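Local structure of PA14 domain-containing protein (Clostridium clariflavum, 6QDI) at residues Ser46-Gly51 and Lys107-Asn112. The protein is probably a membrane-bound RsgI-type anti-sigma factor; its tandem calcium-binding PA14 domains, the part in this structure, are thought to sense biomass sugars outside the cell. Sequence-based numbering, arbitrary orientation.
Sequences SVRWTG and KLEYFN. With CA (calcium ion), chain D.
Strands 46-51 and 107-112 run antiparallel, their axes approaching to 4.6 Å at closest, as neighbours in a β-sheet of the first PA14 domain. Val47 and Tyr110 form one hydrogen-bonded pair and Trp49 and Leu108 the next, each closed by two N-H to O=C bonds; the straightest, from Trp49 N to Leu108 O, measures 2.8 Å. Between them, Arg48 and Glu109 make a non-hydrogen-bonded pair whose side chains meet in a salt bridge on the face shared with Ser46 and Thr50. Arg48 extends through chi1 (-180°) and chi2 and then bends at chi3, which brings the NE side of its guanidinium to the acid: NE lies 2.8 Å from Glu109 OE2, NH2 a longer 3.2 Å. Both nitrogens come from one face of the carboxylate, NE on the anti side and NH2 from above the plane. The guanidinium and carboxylate planes are 65° apart.

The other face is buried and largely apolar, though Trp49 NE1 is hydrogen-bonded to Asp23 OD2. Trp49 lays its six-membered ring beside Leu108, Trp49 CE3 3.8 Å from Leu108 CD2, while CZ3 touches Tyr110 CB; Val47 CG1 lies over the rim of one indole face, and Val47 CG2 meets the edge of the Tyr110 ring. Beyond this ring, the phenol OH is hydrogen-bonded to Asp68 O. Asp68, Asn69, Thr114 and Asn116 share a calcium ion with Asn112, whose OD1 binds the metal at 2.4 Å.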
# COMPACT_ATOMS: atom_id res chain seq x y z
N SER A 46 5.09 1.80 -1.08
CA SER A 46 5.54 0.89 -2.12
C SER A 46 5.15 1.47 -3.47
O SER A 46 4.30 2.39 -3.55
CB SER A 46 4.99 -0.53 -1.89
OG SER A 46 3.55 -0.53 -1.81
N VAL A 47 5.79 0.99 -4.52
CA VAL A 47 5.62 1.51 -5.87
C VAL A 47 5.67 0.38 -6.85
O VAL A 47 6.48 -0.56 -6.71
CB VAL A 47 6.73 2.55 -6.22
CG1 VAL A 47 6.37 3.27 -7.50
CG2 VAL A 47 6.97 3.54 -5.09
N ARG A 48 4.82 0.46 -7.89
CA ARG A 48 4.94 -0.41 -9.05
C ARG A 48 5.14 0.46 -10.28
O ARG A 48 4.35 1.36 -10.56
CB ARG A 48 3.72 -1.26 -9.28
CG ARG A 48 3.83 -2.17 -10.48
CD ARG A 48 2.58 -2.98 -10.74
NE ARG A 48 2.31 -3.91 -9.67
CZ ARG A 48 1.27 -3.87 -8.85
NH1 ARG A 48 0.41 -2.89 -8.87
NH2 ARG A 48 1.15 -4.83 -7.91
N TRP A 49 6.20 0.16 -11.03
CA TRP A 49 6.44 0.78 -12.34
C TRP A 49 6.13 -0.20 -13.44
O TRP A 49 6.56 -1.37 -13.40
CB TRP A 49 7.89 1.25 -12.49
CG TRP A 49 8.22 2.45 -11.68
CD1 TRP A 49 7.97 3.74 -12.00
CD2 TRP A 49 8.89 2.49 -10.41
NE1 TRP A 49 8.41 4.57 -11.04
CE2 TRP A 49 8.99 3.83 -10.04
CE3 TRP A 49 9.39 1.49 -9.53
CZ2 TRP A 49 9.57 4.22 -8.86
CZ3 TRP A 49 9.99 1.92 -8.35
CH2 TRP A 49 10.05 3.25 -8.03
N THR A 50 5.40 0.27 -14.47
CA THR A 50 5.06 -0.55 -15.60
C THR A 50 5.24 0.24 -16.91
O THR A 50 5.01 1.46 -16.99
CB THR A 50 3.61 -1.09 -15.54
OG1 THR A 50 2.72 -0.01 -15.30
CG2 THR A 50 3.47 -2.13 -14.44
N GLY A 51 5.58 -0.51 -17.94
CA GLY A 51 5.62 0.03 -19.28
C GLY A 51 6.45 -0.89 -20.15
O GLY A 51 6.44 -2.12 -19.98
N LYS A 107 8.29 -4.51 -15.57
CA LYS A 107 7.56 -4.26 -14.33
C LYS A 107 8.55 -4.27 -13.20
O LYS A 107 9.36 -5.22 -13.10
CB LYS A 107 6.48 -5.33 -14.12
CG LYS A 107 5.73 -5.17 -12.81
CD LYS A 107 4.52 -6.08 -12.67
CE LYS A 107 4.81 -7.55 -12.82
NZ LYS A 107 3.58 -8.36 -12.61
N LEU A 108 8.54 -3.26 -12.35
CA LEU A 108 9.43 -3.19 -11.22
C LEU A 108 8.56 -2.84 -10.02
O LEU A 108 7.91 -1.79 -10.01
CB LEU A 108 10.52 -2.15 -11.43
CG LEU A 108 11.73 -2.19 -10.45
CD1 LEU A 108 12.91 -1.43 -11.02
CD2 LEU A 108 11.47 -1.66 -9.07
N GLU A 109 8.57 -3.72 -9.01
CA GLU A 109 7.87 -3.49 -7.76
C GLU A 109 8.90 -3.21 -6.66
O GLU A 109 9.97 -3.81 -6.64
CB GLU A 109 7.00 -4.69 -7.43
CG GLU A 109 5.82 -4.81 -8.35
CD GLU A 109 4.98 -6.07 -8.23
OE1 GLU A 109 5.32 -6.96 -7.43
OE2 GLU A 109 3.93 -6.11 -8.90
N TYR A 110 8.54 -2.31 -5.75
CA TYR A 110 9.47 -1.80 -4.75
C TYR A 110 8.72 -1.52 -3.45
O TYR A 110 7.57 -1.07 -3.49
CB TYR A 110 10.07 -0.47 -5.31
CG TYR A 110 10.69 0.37 -4.22
CD1 TYR A 110 11.96 0.12 -3.74
CD2 TYR A 110 9.94 1.35 -3.58
CE1 TYR A 110 12.47 0.83 -2.67
CE2 TYR A 110 10.41 2.03 -2.47
CZ TYR A 110 11.68 1.76 -2.01
OH TYR A 110 12.15 2.45 -0.92
N PHE A 111 9.39 -1.69 -2.30
CA PHE A 111 8.85 -1.19 -1.05
C PHE A 111 9.88 -0.60 -0.14
O PHE A 111 11.04 -1.04 -0.12
CB PHE A 111 7.99 -2.24 -0.30
CG PHE A 111 8.76 -3.36 0.39
CD1 PHE A 111 9.21 -3.22 1.70
CD2 PHE A 111 9.01 -4.56 -0.25
CE1 PHE A 111 9.87 -4.24 2.35
CE2 PHE A 111 9.65 -5.59 0.41
CZ PHE A 111 10.10 -5.45 1.70
N ASN A 112 9.43 0.34 0.69
CA ASN A 112 10.17 0.84 1.85
C ASN A 112 9.44 0.42 3.09
O ASN A 112 8.25 0.71 3.24
CB ASN A 112 10.36 2.34 1.83
CG ASN A 112 11.36 2.78 2.89
OD1 ASN A 112 12.16 1.97 3.31
ND2 ASN A 112 11.32 4.05 3.32
CA CA D . 14.13 1.29 4.40